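Glycosyl hydrolases family 2, sugar binding domain protein (Bacteroides uniformis str. 3978 T3 ii, PDB 6D1P) is a gut-bacterial beta-glucuronidase of glycosyl hydrolase family 2, which probably hydrolyses O-glycosidic bonds to release glucuronic acid from its substrates. Local coordinates at residues 440-451 / 465-476. Residues are numbered along the deposited sequence; the frame is centred on the assembly and turned at random.
Sequences KDSIRAFMGELH and IRRCEFCKDIVD
Arg444, Phe470 and Asp473 clamp helix 440-457 of a TIM-barrel beta-alpha-beta unit to the loop that follows its second strand, 462-466. The guanidinium meets the Asp473 carboxylate in a bidentate salt bridge, end-on, the two planes only 3° apart: NH1 of Arg444 reaches OD1 of Asp473 at 2.7 Å, while NH2 takes OD2, each oxygen using its syn lone pair. NH1 of Arg444 also donates to Phe470 O (2.9 Å), a bond in the guanidinium plane but tilted from the carbonyl plane. A bend at chi3 (87°) turns the arginine's end back to these acceptors, and CD1 of Ile474 lies over one guanidinium face. A leucine in place of Arg444 would probably leave the Asp473 carboxylate without its paired charge and Phe470 O without this donor. One face of the Phe470 ring receives Lys440, whose CB sits 3.9 Å from the ring centroid in a CH-pi contact while its extended chain crosses the ring; SG of Cys468 lies over the opposite face, and CG2 of Ile443 touches the edge at CE2. Deeper in, SG of Cys471 packs against CA of Arg444 and CB of Met447. With CG anti to the backbone N (chi1 -171°) and further bends at chi2 and chi3, Met447 meets Ile465 tip to tip, SD to CG2 at 3.7 Å; both side chains also touch strand 420-432, the first strand of the unit. Farther along the helix, CG2 of Ile474 packs on CA of Gly448 and CB of His451. The imidazole's ND1 is hydrogen-bonded to Thr463 OG1, and Asp476 OD2, near the ring edge, instead bonds His455 NE2 and Thr463 N. Over the centre of the His451 ring, 3.5 Å above its plane, lies Ile474 O.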
ATOM      1  N   LYS A 440       1.219  -5.407 -37.121  1.00 29.45           N
ATOM      2  CA  LYS A 440       1.759  -6.749 -37.303  1.00 27.19           C
ATOM      3  C   LYS A 440       3.089  -6.701 -38.036  1.00 31.84           C
ATOM      4  O   LYS A 440       4.011  -7.452 -37.701  1.00 29.31           O
ATOM      5  CB  LYS A 440       0.767  -7.626 -38.051  1.00 28.38           C
ATOM      6  CG  LYS A 440      -0.546  -7.768 -37.350  1.00 30.75           C
ATOM      7  CD  LYS A 440      -1.454  -8.723 -38.096  1.00 28.82           C
ATOM      8  CE  LYS A 440      -2.628  -9.115 -37.204  1.00 34.04           C
ATOM      9  NZ  LYS A 440      -3.546 -10.073 -37.876  1.00 38.15           N
ATOM     10  N   ASP A 441       3.221  -5.786 -39.013  1.00 27.88           N
ATOM     11  CA  ASP A 441       4.431  -5.738 -39.822  1.00 29.21           C
ATOM     12  C   ASP A 441       5.616  -5.229 -39.016  1.00 29.90           C
ATOM     13  O   ASP A 441       6.739  -5.723 -39.182  1.00 29.72           O
ATOM     14  CB  ASP A 441       4.208  -4.889 -41.085  1.00 30.34           C
ATOM     15  CG  ASP A 441       3.678  -3.475 -40.788  1.00 45.95           C
ATOM     16  OD1 ASP A 441       3.682  -3.023 -39.610  1.00 41.40           O
ATOM     17  OD2 ASP A 441       3.251  -2.808 -41.764  1.00 50.25           O
ATOM     18  N   SER A 442       5.381  -4.257 -38.128  1.00 28.30           N
ATOM     19  CA  SER A 442       6.431  -3.805 -37.222  1.00 27.03           C
ATOM     20  C   SER A 442       6.830  -4.905 -36.252  1.00 24.72           C
ATOM     21  O   SER A 442       8.000  -5.018 -35.881  1.00 28.24           O
ATOM     22  CB  SER A 442       5.967  -2.569 -36.449  1.00 29.38           C
ATOM     23  OG  SER A 442       5.489  -1.583 -37.330  1.00 33.00           O
ATOM     24  N   ILE A 443       5.868  -5.706 -35.806  1.00 26.57           N
ATOM     25  CA  ILE A 443       6.187  -6.811 -34.910  1.00 28.09           C
ATOM     26  C   ILE A 443       7.002  -7.868 -35.649  1.00 29.06           C
ATOM     27  O   ILE A 443       8.038  -8.333 -35.153  1.00 26.23           O
ATOM     28  CB  ILE A 443       4.897  -7.389 -34.298  1.00 25.08           C
ATOM     29  CG1 ILE A 443       4.264  -6.371 -33.354  1.00 25.37           C
ATOM     30  CG2 ILE A 443       5.190  -8.672 -33.537  1.00 26.05           C
ATOM     31  CD1 ILE A 443       2.872  -6.734 -32.910  1.00 23.94           C
ATOM     32  N   ARG A 444       6.560  -8.243 -36.856  1.00 24.51           N
ATOM     33  CA  ARG A 444       7.370  -9.105 -37.712  1.00 28.09           C
ATOM     34  C   ARG A 444       8.793  -8.572 -37.830  1.00 27.86           C
ATOM     35  O   ARG A 444       9.766  -9.308 -37.615  1.00 26.39           O
ATOM     36  CB  ARG A 444       6.739  -9.220 -39.107  1.00 30.33           C
ATOM     37  CG  ARG A 444       6.046 -10.530 -39.399  1.00 32.32           C
ATOM     38  CD  ARG A 444       5.703 -10.667 -40.883  1.00 30.21           C
ATOM     39  NE  ARG A 444       6.781 -11.240 -41.692  1.00 34.21           N
ATOM     40  CZ  ARG A 444       7.103 -12.534 -41.705  1.00 37.35           C
ATOM     41  NH1 ARG A 444       6.450 -13.396 -40.930  1.00 34.47           N
ATOM     42  NH2 ARG A 444       8.077 -12.978 -42.488  1.00 38.02           N
ATOM     43  N   ALA A 445       8.929  -7.284 -38.157  1.00 26.18           N
ATOM     44  CA  ALA A 445      10.248  -6.713 -38.395  1.00 28.16           C
ATOM     45  C   ALA A 445      11.130  -6.843 -37.163  1.00 27.87           C
ATOM     46  O   ALA A 445      12.295  -7.229 -37.259  1.00 26.12           O
ATOM     47  CB  ALA A 445      10.115  -5.247 -38.810  1.00 23.05           C
ATOM     48  N   PHE A 446      10.593  -6.510 -35.988  1.00 28.78           N
ATOM     49  CA  PHE A 446      11.398  -6.609 -34.776  1.00 26.69           C
ATOM     50  C   PHE A 446      11.616  -8.066 -34.376  1.00 26.04           C
ATOM     51  O   PHE A 446      12.696  -8.426 -33.895  1.00 26.93           O
ATOM     52  CB  PHE A 446      10.741  -5.818 -33.648  1.00 28.30           C
ATOM     53  CG  PHE A 446      11.572  -5.746 -32.400  1.00 27.54           C
ATOM     54  CD1 PHE A 446      12.820  -5.148 -32.420  1.00 23.40           C
ATOM     55  CD2 PHE A 446      11.109  -6.284 -31.209  1.00 25.83           C
ATOM     56  CE1 PHE A 446      13.594  -5.092 -31.277  1.00 24.27           C
ATOM     57  CE2 PHE A 446      11.870  -6.226 -30.062  1.00 21.52           C
ATOM     58  CZ  PHE A 446      13.118  -5.636 -30.095  1.00 23.42           C
ATOM     59  N   MET A 447      10.614  -8.921 -34.572  1.00 24.44           N
ATOM     60  CA  MET A 447      10.832 -10.345 -34.343  1.00 27.51           C
ATOM     61  C   MET A 447      11.975 -10.865 -35.208  1.00 26.42           C
ATOM     62  O   MET A 447      12.836 -11.616 -34.733  1.00 29.13           O
ATOM     63  CB  MET A 447       9.553 -11.139 -34.624  1.00 28.35           C
ATOM     64  CG  MET A 447       9.641 -12.602 -34.211  1.00 24.11           C
ATOM     65  SD  MET A 447       9.730 -12.792 -32.407  1.00 29.20           S
ATOM     66  CE  MET A 447       8.021 -12.452 -31.982  1.00 25.50           C
ATOM     67  N   GLY A 448      12.019 -10.451 -36.477  1.00 28.58           N
ATOM     68  CA  GLY A 448      13.079 -10.917 -37.360  1.00 25.30           C
ATOM     69  C   GLY A 448      14.437 -10.385 -36.964  1.00 27.43           C
ATOM     70  O   GLY A 448      15.443 -11.078 -37.107  1.00 26.69           O
ATOM     71  N   GLU A 449      14.488  -9.149 -36.456  1.00 26.55           N
ATOM     72  CA  GLU A 449      15.743  -8.622 -35.927  1.00 28.83           C
ATOM     73  C   GLU A 449      16.227  -9.445 -34.736  1.00 28.83           C
ATOM     74  O   GLU A 449      17.424  -9.734 -34.612  1.00 29.52           O
ATOM     75  CB  GLU A 449      15.577  -7.152 -35.521  1.00 28.51           C
ATOM     76  CG  GLU A 449      16.818  -6.568 -34.833  1.00 30.11           C
ATOM     77  CD  GLU A 449      16.644  -5.139 -34.293  1.00 31.62           C
ATOM     78  OE1 GLU A 449      15.676  -4.432 -34.662  1.00 27.30           O
ATOM     79  OE2 GLU A 449      17.509  -4.719 -33.498  1.00 31.08           O
ATOM     80  N   LEU A 450      15.303  -9.809 -33.838  1.00 25.73           N
ATOM     81  CA  LEU A 450      15.668 -10.588 -32.658  1.00 33.00           C
ATOM     82  C   LEU A 450      16.136 -11.982 -33.047  1.00 26.28           C
ATOM     83  O   LEU A 450      17.129 -12.472 -32.508  1.00 24.66           O
ATOM     84  CB  LEU A 450      14.491 -10.668 -31.674  1.00 27.17           C
ATOM     85  CG  LEU A 450      14.164  -9.388 -30.882  1.00 28.26           C
ATOM     86  CD1 LEU A 450      12.914  -9.580 -29.993  1.00 27.07           C
ATOM     87  CD2 LEU A 450      15.348  -8.934 -30.028  1.00 24.82           C
ATOM     88  N   HIS A 451      15.459 -12.624 -33.999  1.00 26.40           N
ATOM     89  CA  HIS A 451      15.927 -13.934 -34.452  1.00 30.02           C
ATOM     90  C   HIS A 451      17.353 -13.859 -34.993  1.00 31.54           C
ATOM     91  O   HIS A 451      18.194 -14.707 -34.664  1.00 28.89           O
ATOM     92  CB  HIS A 451      14.984 -14.506 -35.507  1.00 26.47           C
ATOM     93  CG  HIS A 451      15.538 -15.702 -36.213  1.00 35.94           C
ATOM     94  ND1 HIS A 451      15.427 -16.982 -35.713  1.00 31.03           N
ATOM     95  CD2 HIS A 451      16.229 -15.808 -37.375  1.00 29.59           C
ATOM     96  CE1 HIS A 451      16.014 -17.823 -36.545  1.00 36.01           C
ATOM     97  NE2 HIS A 451      16.501 -17.136 -37.561  1.00 31.39           N
ATOM     98  N   ILE A 465       9.413 -19.247 -30.672  1.00 23.00           N
ATOM     99  CA  ILE A 465       8.398 -18.406 -30.037  1.00 25.87           C
ATOM    100  C   ILE A 465       7.136 -19.239 -29.867  1.00 24.82           C
ATOM    101  O   ILE A 465       7.030 -20.353 -30.380  1.00 24.71           O
ATOM    102  CB  ILE A 465       8.059 -17.119 -30.821  1.00 24.63           C
ATOM    103  CG1 ILE A 465       7.488 -17.474 -32.201  1.00 25.48           C
ATOM    104  CG2 ILE A 465       9.259 -16.175 -30.875  1.00 23.11           C
ATOM    105  CD1 ILE A 465       7.101 -16.276 -33.065  1.00 20.12           C
ATOM    106  N   ARG A 466       6.165 -18.668 -29.153  1.00 24.92           N
ATOM    107  CA  ARG A 466       4.880 -19.312 -28.904  1.00 25.86           C
ATOM    108  C   ARG A 466       3.738 -18.374 -29.281  1.00 22.78           C
ATOM    109  O   ARG A 466       3.710 -17.217 -28.849  1.00 22.98           O
ATOM    110  CB  ARG A 466       4.726 -19.746 -27.430  1.00 20.22           C
ATOM    111  CG  ARG A 466       3.431 -20.548 -27.217  1.00 20.89           C
ATOM    112  CD  ARG A 466       3.092 -20.923 -25.786  1.00 18.98           C
ATOM    113  NE  ARG A 466       1.712 -21.390 -25.757  1.00 20.35           N
ATOM    114  CZ  ARG A 466       0.668 -20.592 -25.573  1.00 21.23           C
ATOM    115  NH1 ARG A 466       0.871 -19.303 -25.353  1.00 22.09           N
ATOM    116  NH2 ARG A 466      -0.567 -21.073 -25.601  1.00 18.23           N
ATOM    117  N   ARG A 467       2.801 -18.881 -30.086  1.00 21.42           N
ATOM    118  CA  ARG A 467       1.534 -18.221 -30.404  1.00 23.12           C
ATOM    119  C   ARG A 467       1.756 -16.827 -30.998  1.00 29.19           C
ATOM    120  O   ARG A 467       1.546 -15.801 -30.351  1.00 28.36           O
ATOM    121  CB  ARG A 467       0.629 -18.116 -29.174  1.00 22.23           C
ATOM    122  CG  ARG A 467      -0.834 -18.095 -29.537  1.00 22.29           C
ATOM    123  CD  ARG A 467      -1.703 -17.621 -28.411  1.00 23.87           C
ATOM    124  NE  ARG A 467      -1.894 -16.169 -28.477  1.00 27.55           N
ATOM    125  CZ  ARG A 467      -2.857 -15.526 -27.823  1.00 26.47           C
ATOM    126  NH1 ARG A 467      -3.692 -16.216 -27.065  1.00 18.25           N
ATOM    127  NH2 ARG A 467      -3.003 -14.202 -27.941  1.00 20.92           N
ATOM    128  N   CYS A 468       2.180 -16.821 -32.261  1.00 26.32           N
ATOM    129  CA  CYS A 468       2.170 -15.593 -33.061  1.00 26.68           C
ATOM    130  C   CYS A 468       2.192 -16.053 -34.521  1.00 27.23           C
ATOM    131  O   CYS A 468       3.260 -16.160 -35.125  1.00 25.17           O
ATOM    132  CB  CYS A 468       3.329 -14.668 -32.757  1.00 23.91           C
ATOM    133  SG  CYS A 468       3.155 -13.073 -33.647  1.00 30.53           S
ATOM    134  N   GLU A 469       1.004 -16.336 -35.060  1.00 25.54           N
ATOM    135  CA  GLU A 469       0.940 -17.019 -36.350  1.00 28.62           C
ATOM    136  C   GLU A 469       1.597 -16.202 -37.454  1.00 28.49           C
ATOM    137  O   GLU A 469       2.256 -16.772 -38.330  1.00 30.28           O
ATOM    138  CB  GLU A 469      -0.503 -17.353 -36.715  1.00 28.89           C
ATOM    139  CG  GLU A 469      -1.130 -18.414 -35.821  1.00 36.57           C
ATOM    140  CD  GLU A 469      -0.357 -19.754 -35.787  1.00 37.35           C
ATOM    141  OE1 GLU A 469      -0.028 -20.217 -34.665  1.00 32.54           O
ATOM    142  OE2 GLU A 469      -0.107 -20.347 -36.873  1.00 41.77           O
ATOM    143  N   PHE A 470       1.468 -14.864 -37.412  1.00 26.82           N
ATOM    144  CA  PHE A 470       2.047 -14.036 -38.469  1.00 27.21           C
ATOM    145  C   PHE A 470       3.552 -13.837 -38.327  1.00 27.40           C
ATOM    146  O   PHE A 470       4.147 -13.111 -39.133  1.00 30.18           O
ATOM    147  CB  PHE A 470       1.337 -12.672 -38.548  1.00 26.37           C
ATOM    148  CG  PHE A 470       1.472 -11.803 -37.314  1.00 26.07           C
ATOM    149  CD1 PHE A 470       0.427 -11.694 -36.408  1.00 24.71           C
ATOM    150  CD2 PHE A 470       2.610 -11.053 -37.090  1.00 25.30           C
ATOM    151  CE1 PHE A 470       0.529 -10.880 -35.277  1.00 22.73           C
ATOM    152  CE2 PHE A 470       2.714 -10.232 -35.964  1.00 24.17           C
ATOM    153  CZ  PHE A 470       1.674 -10.160 -35.055  1.00 22.05           C
ATOM    154  N   CYS A 471       4.178 -14.437 -37.323  1.00 27.25           N
ATOM    155  CA  CYS A 471       5.629 -14.477 -37.222  1.00 27.09           C
ATOM    156  C   CYS A 471       6.188 -15.891 -37.251  1.00 24.17           C
ATOM    157  O   CYS A 471       7.407 -16.046 -37.152  1.00 23.77           O
ATOM    158  CB  CYS A 471       6.109 -13.803 -35.925  1.00 25.53           C
ATOM    159  SG  CYS A 471       5.938 -12.014 -35.844  1.00 28.51           S
ATOM    160  N   LYS A 472       5.333 -16.922 -37.357  1.00 23.37           N
ATOM    161  CA  LYS A 472       5.755 -18.307 -37.088  1.00 31.36           C
ATOM    162  C   LYS A 472       6.888 -18.778 -38.009  1.00 28.04           C
ATOM    163  O   LYS A 472       7.688 -19.630 -37.611  1.00 28.06           O
ATOM    164  CB  LYS A 472       4.556 -19.256 -37.217  1.00 26.51           C
ATOM    165  CG  LYS A 472       4.165 -19.535 -38.685  1.00 28.56           C
ATOM    166  CD  LYS A 472       2.766 -20.128 -38.824  1.00 31.19           C
ATOM    167  CE  LYS A 472       2.708 -21.575 -38.376  1.00 35.34           C
ATOM    168  NZ  LYS A 472       1.669 -22.337 -39.126  1.00 40.22           N
ATOM    169  N   ASP A 473       6.987 -18.222 -39.222  1.00 28.47           N
ATOM    170  CA  ASP A 473       7.989 -18.619 -40.212  1.00 31.71           C
ATOM    171  C   ASP A 473       9.379 -18.083 -39.902  1.00 34.48           C
ATOM    172  O   ASP A 473      10.342 -18.501 -40.558  1.00 27.83           O
ATOM    173  CB  ASP A 473       7.583 -18.122 -41.607  1.00 30.22           C
ATOM    174  CG  ASP A 473       7.329 -16.605 -41.633  1.00 34.65           C
ATOM    175  OD1 ASP A 473       6.421 -16.141 -40.895  1.00 35.73           O
ATOM    176  OD2 ASP A 473       8.044 -15.867 -42.360  1.00 36.09           O
ATOM    177  N   ILE A 474       9.503 -17.162 -38.941  1.00 30.00           N
ATOM    178  CA  ILE A 474      10.765 -16.457 -38.740  1.00 28.32           C
ATOM    179  C   ILE A 474      11.746 -17.304 -37.946  1.00 26.55           C
ATOM    180  O   ILE A 474      12.929 -17.372 -38.286  1.00 32.61           O
ATOM    181  CB  ILE A 474      10.513 -15.099 -38.059  1.00 30.02           C
ATOM    182  CG1 ILE A 474       9.969 -14.076 -39.050  1.00 32.67           C
ATOM    183  CG2 ILE A 474      11.800 -14.555 -37.436  1.00 31.37           C
ATOM    184  CD1 ILE A 474       9.356 -12.843 -38.368  1.00 24.73           C
ATOM    185  N   VAL A 475      11.281 -17.960 -36.884  1.00 25.55           N
ATOM    186  CA  VAL A 475      12.159 -18.663 -35.945  1.00 28.30           C
ATOM    187  C   VAL A 475      12.456 -20.085 -36.399  1.00 29.33           C
ATOM    188  O   VAL A 475      11.877 -20.583 -37.376  1.00 25.04           O
ATOM    189  CB  VAL A 475      11.533 -18.716 -34.545  1.00 27.02           C
ATOM    190  CG1 VAL A 475      11.311 -17.326 -34.010  1.00 26.39           C
ATOM    191  CG2 VAL A 475      10.218 -19.492 -34.612  1.00 24.71           C
ATOM    192  N   ASP A 476      13.338 -20.770 -35.668  1.00 27.75           N
ATOM    193  CA  ASP A 476      13.610 -22.161 -36.009  1.00 24.73           C
ATOM    194  C   ASP A 476      12.468 -23.079 -35.576  1.00 29.29           C
ATOM    195  O   ASP A 476      12.005 -23.906 -36.365  1.00 28.65           O
ATOM    196  CB  ASP A 476      14.933 -22.591 -35.397  1.00 26.62           C
ATOM    197  CG  ASP A 476      16.074 -21.719 -35.851  1.00 32.44           C
ATOM    198  OD1 ASP A 476      16.267 -21.609 -37.087  1.00 38.86           O
ATOM    199  OD2 ASP A 476      16.765 -21.137 -34.985  1.00 29.50           O
TER